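PDB 2YQU: 2-oxoglutarate dehydrogenase E3 component from Thermus thermophilus, which probably reoxidises the dihydrolipoyl groups of 2-oxoacid dehydrogenase complexes, using FAD as cofactor and passing the electrons to NAD+. Local coordinates for residues H107-R117 and E122-I133; K34-R42 and V88-E96. One frame throughout, in Å; residues are numbered along the deposited sequence.

Contact 1 (H107-R117 and E122-I133). With FAD (flavin-adenine dinucleotide), chain D.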
loop_
_atom_site.group_PDB
_atom_site.type_symbol
_atom_site.label_atom_id
_atom_site.label_comp_id
_atom_site.label_asym_id
_atom_site.label_seq_id
_atom_site.Cartn_x
_atom_site.Cartn_y
_atom_site.Cartn_z
ATOM N N HIS A 107 -22.744 0.704 29.556
ATOM C CA HIS A 107 -23.445 -0.245 30.417
ATOM C C HIS A 107 -23.019 -1.652 30.021
ATOM O O HIS A 107 -22.937 -1.961 28.839
ATOM C CB HIS A 107 -24.954 -0.120 30.236
ATOM C CG HIS A 107 -25.475 1.265 30.454
ATOM N ND1 HIS A 107 -26.134 1.637 31.607
ATOM C CD2 HIS A 107 -25.428 2.369 29.672
ATOM C CE1 HIS A 107 -26.474 2.911 31.521
ATOM N NE2 HIS A 107 -26.051 3.381 30.361
ATOM N N GLN A 108 -22.763 -2.505 31.005
ATOM C CA GLN A 108 -22.375 -3.886 30.740
ATOM C C GLN A 108 -23.536 -4.823 31.042
ATOM O O GLN A 108 -24.032 -4.884 32.170
ATOM C CB GLN A 108 -21.157 -4.288 31.559
ATOM C CG GLN A 108 -20.663 -5.696 31.235
ATOM C CD GLN A 108 -19.331 -6.033 31.870
ATOM O OE1 GLN A 108 -19.001 -7.206 32.017
ATOM N NE2 GLN A 108 -18.567 -5.020 32.239
ATOM N N GLY A 109 -23.948 -5.566 30.022
ATOM C CA GLY A 109 -25.106 -6.436 30.100
ATOM C C GLY A 109 -25.748 -6.676 28.750
ATOM O O GLY A 109 -25.349 -6.087 27.736
ATOM N N THR A 110 -26.745 -7.554 28.744
ATOM C CA THR A 110 -27.511 -7.874 27.553
ATOM C C THR A 110 -28.697 -6.931 27.479
ATOM O O THR A 110 -29.567 -6.953 28.350
ATOM C CB THR A 110 -27.996 -9.340 27.610
ATOM O OG1 THR A 110 -26.877 -10.230 27.490
ATOM C CG2 THR A 110 -28.889 -9.684 26.431
ATOM N N ALA A 111 -28.715 -6.087 26.454
ATOM C CA ALA A 111 -29.840 -5.192 26.193
ATOM C C ALA A 111 -31.007 -5.969 25.606
ATOM O O ALA A 111 -30.827 -6.759 24.684
ATOM C CB ALA A 111 -29.429 -4.085 25.247
ATOM N N ARG A 112 -32.201 -5.701 26.129
ATOM C CA ARG A 112 -33.438 -6.314 25.667
ATOM C C ARG A 112 -34.532 -5.251 25.600
ATOM O O ARG A 112 -34.768 -4.553 26.580
ATOM C CB ARG A 112 -33.852 -7.423 26.637
ATOM C CG ARG A 112 -35.013 -8.282 26.176
ATOM C CD ARG A 112 -35.468 -9.277 27.234
ATOM N NE ARG A 112 -36.461 -8.675 28.114
ATOM C CZ ARG A 112 -37.048 -9.293 29.125
ATOM N NH1 ARG A 112 -36.752 -10.559 29.422
ATOM N NH2 ARG A 112 -37.940 -8.635 29.847
ATOM N N PHE A 113 -35.198 -5.133 24.455
ATOM C CA PHE A 113 -36.275 -4.156 24.285
ATOM C C PHE A 113 -37.454 -4.436 25.231
ATOM O O PHE A 113 -37.908 -5.568 25.355
ATOM C CB PHE A 113 -36.798 -4.145 22.845
ATOM C CG PHE A 113 -35.906 -3.418 21.868
ATOM C CD1 PHE A 113 -35.104 -4.122 20.987
ATOM C CD2 PHE A 113 -35.890 -2.026 21.823
ATOM C CE1 PHE A 113 -34.290 -3.455 20.086
ATOM C CE2 PHE A 113 -35.079 -1.356 20.928
ATOM C CZ PHE A 113 -34.287 -2.070 20.054
ATOM N N LEU A 114 -37.919 -3.381 25.890
ATOM C CA LEU A 114 -39.141 -3.398 26.694
ATOM C C LEU A 114 -40.264 -2.720 25.919
ATOM O O LEU A 114 -41.417 -3.144 25.990
ATOM C CB LEU A 114 -38.902 -2.665 28.016
ATOM C CG LEU A 114 -38.423 -3.451 29.243
ATOM C CD1 LEU A 114 -37.702 -4.753 28.924
ATOM C CD2 LEU A 114 -37.565 -2.552 30.123
ATOM N N SER A 115 -39.913 -1.657 25.197
ATOM C CA SER A 115 -40.812 -0.972 24.273
ATOM C C SER A 115 -39.978 -0.388 23.131
ATOM O O SER A 115 -38.776 -0.665 23.034
ATOM C CB SER A 115 -41.560 0.147 24.997
ATOM O OG SER A 115 -40.681 1.203 25.332
ATOM N N GLU A 116 -40.599 0.429 22.283
ATOM C CA GLU A 116 -39.871 1.080 21.189
ATOM C C GLU A 116 -38.862 2.130 21.676
ATOM O O GLU A 116 -37.970 2.520 20.929
ATOM C CB GLU A 116 -40.838 1.709 20.169
ATOM C CG GLU A 116 -41.869 2.662 20.749
ATOM C CD GLU A 116 -42.533 3.542 19.701
ATOM O OE1 GLU A 116 -42.527 3.177 18.502
ATOM O OE2 GLU A 116 -43.066 4.609 20.088
ATOM N N ARG A 117 -39.004 2.586 22.918
ATOM C CA ARG A 117 -38.126 3.626 23.455
ATOM C C ARG A 117 -37.374 3.219 24.713
ATOM O O ARG A 117 -36.606 4.016 25.244
ATOM C CB ARG A 117 -38.941 4.889 23.744
ATOM C CG ARG A 117 -40.043 5.147 22.730
ATOM C CD ARG A 117 -40.420 6.602 22.587
ATOM N NE ARG A 117 -39.448 7.308 21.754
ATOM C CZ ARG A 117 -39.694 7.830 20.550
ATOM N NH1 ARG A 117 -40.892 7.735 19.978
ATOM N NH2 ARG A 117 -38.714 8.448 19.905
ATOM N N GLU A 122 -30.241 -6.449 31.364
ATOM C CA GLU A 122 -30.715 -7.551 32.197
ATOM C C GLU A 122 -29.862 -7.786 33.443
ATOM O O GLU A 122 -30.392 -8.130 34.497
ATOM C CB GLU A 122 -30.801 -8.833 31.370
ATOM C CG GLU A 122 -31.837 -8.763 30.262
ATOM C CD GLU A 122 -32.375 -10.121 29.880
ATOM O OE1 GLU A 122 -33.608 -10.321 29.947
ATOM O OE2 GLU A 122 -31.553 -10.987 29.519
ATOM N N GLU A 123 -28.556 -7.567 33.336
ATOM C CA GLU A 123 -27.640 -7.868 34.440
ATOM C C GLU A 123 -27.702 -6.807 35.546
ATOM O O GLU A 123 -27.714 -7.157 36.728
ATOM C CB GLU A 123 -26.204 -8.044 33.934
ATOM C CG GLU A 123 -25.925 -9.417 33.333
ATOM C CD GLU A 123 -26.657 -9.662 32.023
ATOM O OE1 GLU A 123 -26.859 -10.840 31.662
ATOM O OE2 GLU A 123 -27.032 -8.688 31.343
ATOM N N THR A 124 -27.743 -5.525 35.169
ATOM C CA THR A 124 -27.817 -4.428 36.145
ATOM C C THR A 124 -29.256 -4.084 36.547
ATOM O O THR A 124 -29.477 -3.342 37.510
ATOM C CB THR A 124 -27.086 -3.144 35.629
ATOM O OG1 THR A 124 -27.765 -2.595 34.488
ATOM C CG2 THR A 124 -25.687 -3.461 35.113
ATOM N N GLY A 125 -30.228 -4.635 35.823
ATOM C CA GLY A 125 -31.632 -4.288 36.005
ATOM C C GLY A 125 -32.026 -2.887 35.549
ATOM O O GLY A 125 -33.175 -2.488 35.722
ATOM N N GLU A 126 -31.090 -2.140 34.964
ATOM C CA GLU A 126 -31.354 -0.764 34.549
ATOM C C GLU A 126 -32.342 -0.726 33.401
ATOM O O GLU A 126 -32.260 -1.537 32.478
ATOM C CB GLU A 126 -30.078 -0.081 34.060
ATOM C CG GLU A 126 -29.091 0.324 35.129
ATOM C CD GLU A 126 -27.836 0.907 34.519
ATOM O OE1 GLU A 126 -27.636 2.138 34.631
ATOM O OE2 GLU A 126 -27.070 0.131 33.912
ATOM N N GLU A 127 -33.266 0.225 33.460
ATOM C CA GLU A 127 -34.129 0.534 32.333
ATOM C C GLU A 127 -33.656 1.852 31.740
ATOM O O GLU A 127 -33.588 2.865 32.443
ATOM C CB GLU A 127 -35.580 0.625 32.785
ATOM C CG GLU A 127 -36.119 -0.708 33.283
ATOM C CD GLU A 127 -37.610 -0.679 33.558
ATOM O OE1 GLU A 127 -38.202 0.420 33.566
ATOM O OE2 GLU A 127 -38.188 -1.761 33.764
ATOM N N LEU A 128 -33.301 1.822 30.457
ATOM C CA LEU A 128 -32.727 2.964 29.767
ATOM C C LEU A 128 -33.682 3.467 28.695
ATOM O O LEU A 128 -34.236 2.684 27.938
ATOM C CB LEU A 128 -31.402 2.566 29.109
ATOM C CG LEU A 128 -30.360 1.863 29.988
ATOM C CD1 LEU A 128 -29.086 1.605 29.193
ATOM C CD2 LEU A 128 -30.050 2.662 31.240
ATOM N N GLU A 129 -33.882 4.775 28.637
ATOM C CA GLU A 129 -34.684 5.378 27.584
ATOM C C GLU A 129 -33.804 6.222 26.684
ATOM O O GLU A 129 -32.758 6.721 27.113
ATOM C CB GLU A 129 -35.793 6.236 28.176
ATOM C CG GLU A 129 -36.867 5.414 28.865
ATOM C CD GLU A 129 -37.746 6.234 29.787
ATOM O OE1 GLU A 129 -37.236 7.165 30.449
ATOM O OE2 GLU A 129 -38.957 5.940 29.850
ATOM N N ALA A 130 -34.230 6.357 25.434
ATOM C CA ALA A 130 -33.527 7.173 24.458
ATOM C C ALA A 130 -34.464 7.662 23.368
ATOM O O ALA A 130 -35.510 7.056 23.102
ATOM C CB ALA A 130 -32.365 6.399 23.847
ATOM N N ARG A 131 -34.075 8.772 22.741
ATOM C CA ARG A 131 -34.814 9.325 21.615
ATOM C C ARG A 131 -34.628 8.434 20.393
ATOM O O ARG A 131 -35.587 8.130 19.689
ATOM C CB ARG A 131 -34.333 10.749 21.319
ATOM C CG ARG A 131 -35.051 11.434 20.164
ATOM C CD ARG A 131 -34.667 12.894 19.982
ATOM N NE ARG A 131 -35.515 13.561 18.993
ATOM C CZ ARG A 131 -35.260 14.754 18.456
ATOM N NH1 ARG A 131 -34.169 15.438 18.798
ATOM N NH2 ARG A 131 -36.102 15.269 17.564
ATOM N N TYR A 132 -33.376 8.028 20.163
ATOM C CA TYR A 132 -32.994 7.143 19.072
ATOM C C TYR A 132 -32.306 5.898 19.635
ATOM O O TYR A 132 -31.569 5.986 20.605
ATOM C CB TYR A 132 -32.006 7.841 18.147
ATOM C CG TYR A 132 -32.547 9.067 17.470
ATOM C CD1 TYR A 132 -32.226 10.340 17.929
ATOM C CD2 TYR A 132 -33.363 8.954 16.351
ATOM C CE1 TYR A 132 -32.724 11.475 17.292
ATOM C CE2 TYR A 132 -33.868 10.079 15.710
ATOM C CZ TYR A 132 -33.542 11.331 16.186
ATOM O OH TYR A 132 -34.038 12.446 15.552
ATOM N N ILE A 133 -32.555 4.746 19.025
ATOM C CA ILE A 133 -31.878 3.502 19.391
ATOM C C ILE A 133 -31.228 2.934 18.140
ATOM O O ILE A 133 -31.844 2.930 17.082
ATOM C CB ILE A 133 -32.869 2.503 19.975
ATOM C CG1 ILE A 133 -33.537 3.115 21.210
ATOM C CG2 ILE A 133 -32.170 1.182 20.320
ATOM C CD1 ILE A 133 -34.623 2.266 21.804
HETATM P PA FAD D . -19.827 -6.930 16.084
HETATM O O1A FAD D . -20.073 -8.392 16.091
HETATM O O2A FAD D . -18.360 -6.563 15.829
HETATM O O5B FAD D . -20.355 -6.310 17.462
HETATM C C5B FAD D . -21.597 -6.717 17.979
HETATM C C4B FAD D . -21.510 -6.604 19.486
HETATM O O4B FAD D . -22.826 -6.603 20.002
HETATM C C3B FAD D . -20.782 -7.781 20.130
HETATM O O3B FAD D . -19.684 -7.320 20.884
HETATM C C2B FAD D . -21.821 -8.431 21.023
HETATM O O2B FAD D . -21.271 -8.866 22.245
HETATM C C1B FAD D . -22.834 -7.315 21.220
HETATM N N9A FAD D . -24.227 -7.705 21.460
HETATM C C8A FAD D . -25.034 -8.505 20.692
HETATM N N7A FAD D . -26.259 -8.546 21.247
HETATM C C5A FAD D . -26.246 -7.781 22.363
HETATM C C6A FAD D . -27.217 -7.470 23.312
HETATM N N6A FAD D . -28.493 -7.818 23.170
HETATM N N1A FAD D . -26.862 -6.636 24.340
HETATM C C2A FAD D . -25.602 -6.104 24.465
HETATM N N3A FAD D . -24.650 -6.410 23.516
HETATM C C4A FAD D . -24.977 -7.240 22.500
HETATM N N1 FAD D . -14.017 -7.823 8.886
HETATM C C2 FAD D . -13.219 -6.972 8.153
HETATM O O2 FAD D . -13.683 -5.952 7.632
HETATM N N3 FAD D . -11.887 -7.259 7.995
HETATM C C4 FAD D . -11.342 -8.393 8.553
HETATM O O4 FAD D . -10.126 -8.486 8.547
HETATM C C4X FAD D . -12.131 -9.264 9.304
HETATM N N5 FAD D . -11.590 -10.407 9.871
HETATM C C5X FAD D . -12.411 -11.249 10.617
HETATM C C6 FAD D . -11.862 -12.402 11.186
HETATM C C7 FAD D . -12.672 -13.265 11.939
HETATM C C7M FAD D . -12.025 -14.440 12.623
HETATM C C8 FAD D . -14.020 -12.971 12.122
HETATM C C8M FAD D . -14.835 -13.685 13.170
HETATM C C9 FAD D . -14.566 -11.821 11.549
HETATM C C9A FAD D . -13.767 -10.959 10.787
HETATM N N10 FAD D . -14.308 -9.813 10.198
HETATM C C10 FAD D . -13.484 -8.972 9.465
HETATM C "C1'" FAD D . -15.782 -9.502 10.236
HETATM C "C2'" FAD D . -16.022 -8.463 11.335
HETATM O "O2'" FAD D . -15.592 -8.959 12.594
HETATM C "C3'" FAD D . -17.476 -8.006 11.392
HETATM O "O3'" FAD D . -17.899 -7.608 10.101
HETATM C "C4'" FAD D . -17.639 -6.818 12.334
HETATM O "O4'" FAD D . -17.214 -7.158 13.631
HETATM C "C5'" FAD D . -19.091 -6.326 12.336
HETATM O "O5'" FAD D . -19.248 -5.280 13.269
HETATM P P FAD D . -20.654 -5.056 14.016
HETATM O O1P FAD D . -20.566 -3.822 14.854
HETATM O O2P FAD D . -21.814 -5.116 13.039
HETATM O O3P FAD D . -20.851 -6.323 14.997
HETATM O O HOH W 1 -25.142 -10.659 29.469
HETATM O O HOH W 2 -37.776 8.463 23.844
#
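Two donors grip Glu126 OE2: His107 ND1 at 2.9 Å, the N-H pointing almost straight at it (166°), and the hydroxyl of Thr124, which takes the anti lone pair. The acceptor lies in the imidazole plane, yet His107 meets the carboxylate from above its plane. Leu128 CD1 lies over one face of the His107 ring, 3.6 Å from its centroid and 4° off the normal, a CH-pi contact. His107 NE2 is hydrogen-bonded to Tyr2 OH.

Glu123 bends back at chi2 (68°), bringing OE2 to Thr110 N at 2.9 Å, while Glu122 N donates to Thr110 O at 3.1 Å. Arg112 NH1 and Glu122 OE1, 3.2 Å apart, form a salt bridge of charges alone, since the oxygen lies well out of the guanidinium plane. Further along, Arg117 NH2 reaches Arg131 O in the carbonyl plane, and Ile133 CD1 lies at the edge of the Phe113 ring.

Beside these bonds, Ala111 N donates to FAD N1A (2.9 Å) and Ala111 O accepts from FAD N6A. The backbone thus reads the adenine edge, and Glu123 OE2 and Glu122 N bond the N and O of Thr110, the residue just before this adenine-pairing one.

Contact 2 (K34-R42 and V88-E96); sequences KALGGTCLR and VQANTQGVE. With FAD (flavin-adenine dinucleotide), chain D.
Residues 34-42 supply part of the FAD pocket and Cys40, one half of the disulfide with Cys45 that is probably redox-active, as in this family; the other side of the segment packs on helix 88-96. Leu41 is the knob: its side chain enters a hole formed by Val88, Asn91, Thr92 and Val95. Its two methyls divide the work. CD2 presses on Asn91 CB at 3.2 Å and on Thr92 CG2 at 3.3 Å, both shorter than usual van der Waals contact, whereas CD1 meets Val95 CG2 at 3.7 Å. The strained chi1 of -147°, away from a staggered value, is consistent with so close a fit.

Leu36 makes the second apolar patch. Its CB lies against Val95 CG1 at 3.8 Å, and Leu36 CD1 meets Glu96 CD, the two side chains crossing at about a right angle; the Glu96 chain bends at chi2 (-86°) to get there. One water links the segments, accepting from Leu36 N and donating to Glu96 OE2.

The cofactor is held on residues 39-42. Thr39 OG1 bonds FAD O1A at 2.7 Å, and Arg42 NH2 donates to the ribose hydroxyl O3B at 2.9 Å, met near the guanidinium plane.

The short helix segments 38-42 and 88-96 approach to 10.0 Å at 138°, nearer antiparallel than parallel. Helix 45-63 meets Val88 and Asn91, helix 11-22 touches Val95 through Tyr14, strand 105-108 reaches Leu36 through Arg106, and His434 of the second subunit packs on Cys40.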
loop_
_atom_site.group_PDB
_atom_site.type_symbol
_atom_site.label_atom_id
_atom_site.label_comp_id
_atom_site.label_asym_id
_atom_site.label_seq_id
_atom_site.Cartn_x
_atom_site.Cartn_y
_atom_site.Cartn_z
ATOM N N LYS A 34 -17.276 -8.068 28.276
ATOM C CA LYS A 34 -16.513 -7.164 29.138
ATOM C C LYS A 34 -15.739 -6.102 28.360
ATOM O O LYS A 34 -15.779 -4.931 28.710
ATOM C CB LYS A 34 -15.558 -7.965 30.032
ATOM C CG LYS A 34 -14.561 -7.129 30.819
ATOM C CD LYS A 34 -13.954 -7.955 31.949
ATOM C CE LYS A 34 -12.665 -7.345 32.487
ATOM N NZ LYS A 34 -12.643 -7.345 33.984
ATOM N N ALA A 35 -15.031 -6.519 27.311
ATOM C CA ALA A 35 -14.219 -5.605 26.507
ATOM C C ALA A 35 -15.030 -5.044 25.345
ATOM O O ALA A 35 -15.905 -5.719 24.798
ATOM C CB ALA A 35 -12.981 -6.305 25.984
ATOM N N LEU A 36 -14.725 -3.807 24.975
ATOM C CA LEU A 36 -15.372 -3.146 23.850
ATOM C C LEU A 36 -14.650 -3.543 22.571
ATOM O O LEU A 36 -13.566 -4.113 22.623
ATOM C CB LEU A 36 -15.315 -1.631 24.039
ATOM C CG LEU A 36 -15.940 -1.111 25.337
ATOM C CD1 LEU A 36 -15.694 0.388 25.512
ATOM C CD2 LEU A 36 -17.425 -1.422 25.371
ATOM N N GLY A 37 -15.259 -3.234 21.433
ATOM C CA GLY A 37 -14.635 -3.436 20.131
ATOM C C GLY A 37 -15.283 -4.517 19.287
ATOM O O GLY A 37 -14.943 -4.683 18.117
ATOM N N GLY A 38 -16.207 -5.262 19.884
ATOM C CA GLY A 38 -16.993 -6.250 19.177
ATOM C C GLY A 38 -16.253 -7.487 18.722
ATOM O O GLY A 38 -15.158 -7.800 19.192
ATOM N N THR A 39 -16.892 -8.214 17.812
ATOM C CA THR A 39 -16.304 -9.399 17.207
ATOM C C THR A 39 -14.963 -9.050 16.572
ATOM O O THR A 39 -13.987 -9.782 16.723
ATOM C CB THR A 39 -17.254 -9.973 16.128
ATOM O OG1 THR A 39 -18.469 -10.444 16.733
ATOM C CG2 THR A 39 -16.654 -11.207 15.469
ATOM N N CYS A 40 -14.928 -7.923 15.862
ATOM C CA CYS A 40 -13.740 -7.516 15.111
ATOM C C CYS A 40 -12.496 -7.409 15.990
ATOM O O CYS A 40 -11.453 -7.994 15.693
ATOM C CB CYS A 40 -13.985 -6.173 14.424
ATOM S SG CYS A 40 -12.627 -5.666 13.352
ATOM N N LEU A 41 -12.618 -6.675 17.087
ATOM C CA LEU A 41 -11.479 -6.409 17.956
ATOM C C LEU A 41 -11.125 -7.614 18.840
ATOM O O LEU A 41 -9.953 -7.928 19.016
ATOM C CB LEU A 41 -11.760 -5.188 18.830
ATOM C CG LEU A 41 -10.546 -4.335 19.162
ATOM C CD1 LEU A 41 -10.986 -3.073 19.875
ATOM C CD2 LEU A 41 -9.532 -5.109 19.986
ATOM N N ARG A 42 -12.143 -8.272 19.388
ATOM C CA ARG A 42 -11.942 -9.301 20.404
ATOM C C ARG A 42 -11.525 -10.647 19.827
ATOM O O ARG A 42 -10.607 -11.300 20.351
ATOM C CB ARG A 42 -13.218 -9.480 21.235
ATOM C CG ARG A 42 -13.640 -8.264 22.030
ATOM C CD ARG A 42 -14.860 -8.524 22.931
ATOM N NE ARG A 42 -16.118 -8.544 22.179
ATOM C CZ ARG A 42 -16.707 -9.638 21.688
ATOM N NH1 ARG A 42 -16.169 -10.845 21.833
ATOM N NH2 ARG A 42 -17.846 -9.521 21.023
ATOM N N VAL A 88 -4.565 -7.111 20.760
ATOM C CA VAL A 88 -5.988 -7.030 21.087
ATOM C C VAL A 88 -6.200 -6.133 22.302
ATOM O O VAL A 88 -7.069 -5.259 22.275
ATOM C CB VAL A 88 -6.590 -8.434 21.340
ATOM C CG1 VAL A 88 -7.967 -8.340 22.002
ATOM C CG2 VAL A 88 -6.684 -9.218 20.018
ATOM N N GLN A 89 -5.404 -6.355 23.351
ATOM C CA GLN A 89 -5.480 -5.574 24.593
ATOM C C GLN A 89 -5.310 -4.074 24.307
ATOM O O GLN A 89 -6.054 -3.264 24.828
ATOM C CB GLN A 89 -4.455 -6.088 25.637
ATOM C CG GLN A 89 -3.725 -5.019 26.507
ATOM C CD GLN A 89 -2.196 -5.006 26.300
ATOM O OE1 GLN A 89 -1.685 -4.386 25.346
ATOM N NE2 GLN A 89 -1.470 -5.692 27.186
ATOM N N ALA A 90 -4.354 -3.721 23.448
ATOM C CA ALA A 90 -4.076 -2.321 23.122
ATOM C C ALA A 90 -5.239 -1.674 22.377
ATOM O O ALA A 90 -5.562 -0.508 22.607
ATOM C CB ALA A 90 -2.798 -2.207 22.287
ATOM N N ASN A 91 -5.868 -2.441 21.492
ATOM C CA ASN A 91 -6.989 -1.945 20.705
ATOM C C ASN A 91 -8.253 -1.758 21.546
ATOM O O ASN A 91 -8.930 -0.735 21.403
ATOM C CB ASN A 91 -7.274 -2.876 19.521
ATOM C CG ASN A 91 -6.383 -2.603 18.338
ATOM O OD1 ASN A 91 -6.740 -1.844 17.452
ATOM N ND2 ASN A 91 -5.221 -3.232 18.312
ATOM N N THR A 92 -8.573 -2.727 22.408
ATOM C CA THR A 92 -9.773 -2.621 23.258
ATOM C C THR A 92 -9.623 -1.469 24.241
ATOM O O THR A 92 -10.586 -0.758 24.506
ATOM C CB THR A 92 -10.106 -3.926 24.047
ATOM O OG1 THR A 92 -8.984 -4.339 24.831
ATOM C CG2 THR A 92 -10.388 -5.096 23.130
ATOM N N GLN A 93 -8.416 -1.290 24.772
ATOM C CA GLN A 93 -8.132 -0.191 25.699
ATOM C C GLN A 93 -8.241 1.165 24.995
ATOM O O GLN A 93 -8.585 2.169 25.620
ATOM C CB GLN A 93 -6.754 -0.368 26.339
ATOM C CG GLN A 93 -6.740 -1.469 27.404
ATOM C CD GLN A 93 -5.349 -1.977 27.755
ATOM O OE1 GLN A 93 -5.218 -2.971 28.481
ATOM N NE2 GLN A 93 -4.313 -1.309 27.250
ATOM N N GLY A 94 -7.962 1.176 23.691
ATOM C CA GLY A 94 -8.098 2.370 22.878
ATOM C C GLY A 94 -9.541 2.800 22.736
ATOM O O GLY A 94 -9.841 3.990 22.786
ATOM N N VAL A 95 -10.441 1.836 22.576
ATOM C CA VAL A 95 -11.861 2.137 22.482
ATOM C C VAL A 95 -12.368 2.680 23.818
ATOM O O VAL A 95 -13.151 3.627 23.843
ATOM C CB VAL A 95 -12.701 0.920 22.045
ATOM C CG1 VAL A 95 -14.150 1.324 21.878
ATOM C CG2 VAL A 95 -12.164 0.349 20.734
ATOM N N GLU A 96 -11.919 2.076 24.915
ATOM C CA GLU A 96 -12.249 2.554 26.262
ATOM C C GLU A 96 -11.821 4.013 26.417
ATOM O O GLU A 96 -12.588 4.841 26.899
ATOM C CB GLU A 96 -11.549 1.710 27.332
ATOM C CG GLU A 96 -12.059 0.282 27.436
ATOM C CD GLU A 96 -13.262 0.134 28.350
ATOM O OE1 GLU A 96 -13.835 1.169 28.772
ATOM O OE2 GLU A 96 -13.645 -1.023 28.646
HETATM P PA FAD D . -19.827 -6.930 16.084
HETATM O O1A FAD D . -20.073 -8.392 16.091
HETATM O O2A FAD D . -18.360 -6.563 15.829
HETATM O O5B FAD D . -20.355 -6.310 17.462
HETATM C C5B FAD D . -21.597 -6.717 17.979
HETATM C C4B FAD D . -21.510 -6.604 19.486
HETATM O O4B FAD D . -22.826 -6.603 20.002
HETATM C C3B FAD D . -20.782 -7.781 20.130
HETATM O O3B FAD D . -19.684 -7.320 20.884
HETATM C C2B FAD D . -21.821 -8.431 21.023
HETATM O O2B FAD D . -21.271 -8.866 22.245
HETATM C C1B FAD D . -22.834 -7.315 21.220
HETATM N N9A FAD D . -24.227 -7.705 21.460
HETATM C C8A FAD D . -25.034 -8.505 20.692
HETATM N N7A FAD D . -26.259 -8.546 21.247
HETATM C C5A FAD D . -26.246 -7.781 22.363
HETATM C C6A FAD D . -27.217 -7.470 23.312
HETATM N N6A FAD D . -28.493 -7.818 23.170
HETATM N N1A FAD D . -26.862 -6.636 24.340
HETATM C C2A FAD D . -25.602 -6.104 24.465
HETATM N N3A FAD D . -24.650 -6.410 23.516
HETATM C C4A FAD D . -24.977 -7.240 22.500
HETATM N N1 FAD D . -14.017 -7.823 8.886
HETATM C C2 FAD D . -13.219 -6.972 8.153
HETATM O O2 FAD D . -13.683 -5.952 7.632
HETATM N N3 FAD D . -11.887 -7.259 7.995
HETATM C C4 FAD D . -11.342 -8.393 8.553
HETATM O O4 FAD D . -10.126 -8.486 8.547
HETATM C C4X FAD D . -12.131 -9.264 9.304
HETATM N N5 FAD D . -11.590 -10.407 9.871
HETATM C C5X FAD D . -12.411 -11.249 10.617
HETATM C C6 FAD D . -11.862 -12.402 11.186
HETATM C C7 FAD D . -12.672 -13.265 11.939
HETATM C C7M FAD D . -12.025 -14.440 12.623
HETATM C C8 FAD D . -14.020 -12.971 12.122
HETATM C C8M FAD D . -14.835 -13.685 13.170
HETATM C C9 FAD D . -14.566 -11.821 11.549
HETATM C C9A FAD D . -13.767 -10.959 10.787
HETATM N N10 FAD D . -14.308 -9.813 10.198
HETATM C C10 FAD D . -13.484 -8.972 9.465
HETATM C "C1'" FAD D . -15.782 -9.502 10.236
HETATM C "C2'" FAD D . -16.022 -8.463 11.335
HETATM O "O2'" FAD D . -15.592 -8.959 12.594
HETATM C "C3'" FAD D . -17.476 -8.006 11.392
HETATM O "O3'" FAD D . -17.899 -7.608 10.101
HETATM C "C4'" FAD D . -17.639 -6.818 12.334
HETATM O "O4'" FAD D . -17.214 -7.158 13.631
HETATM C "C5'" FAD D . -19.091 -6.326 12.336
HETATM O "O5'" FAD D . -19.248 -5.280 13.269
HETATM P P FAD D . -20.654 -5.056 14.016
HETATM O O1P FAD D . -20.566 -3.822 14.854
HETATM O O2P FAD D . -21.814 -5.116 13.039
HETATM O O3P FAD D . -20.851 -6.323 14.997
HETATM O O HOH W 3 -12.689 -2.551 26.490
#

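Overall arrangement
Contact 2 closes before contact 1 opens along the chain, and helix 77-102 leads directly into strand 105-108, so the two follow in series. Their centres lie about 22 Å apart, on the same side of the chain's centre, and they meet where Gln108 OE1 packs on Lys34 CA at 3.8 Å. Both belong to the FAD-binding part: strand 105-108 is an outer strand of the five-stranded parallel sheet, next to 27-31, while 111-113 and 127-130 edge the three-stranded antiparallel sheet. Together they meet successive parts of one extended cofactor, contact 1 at the adenine and contact 2 at the ribose and pyrophosphate, where it also carries Cys40 of the disulfide.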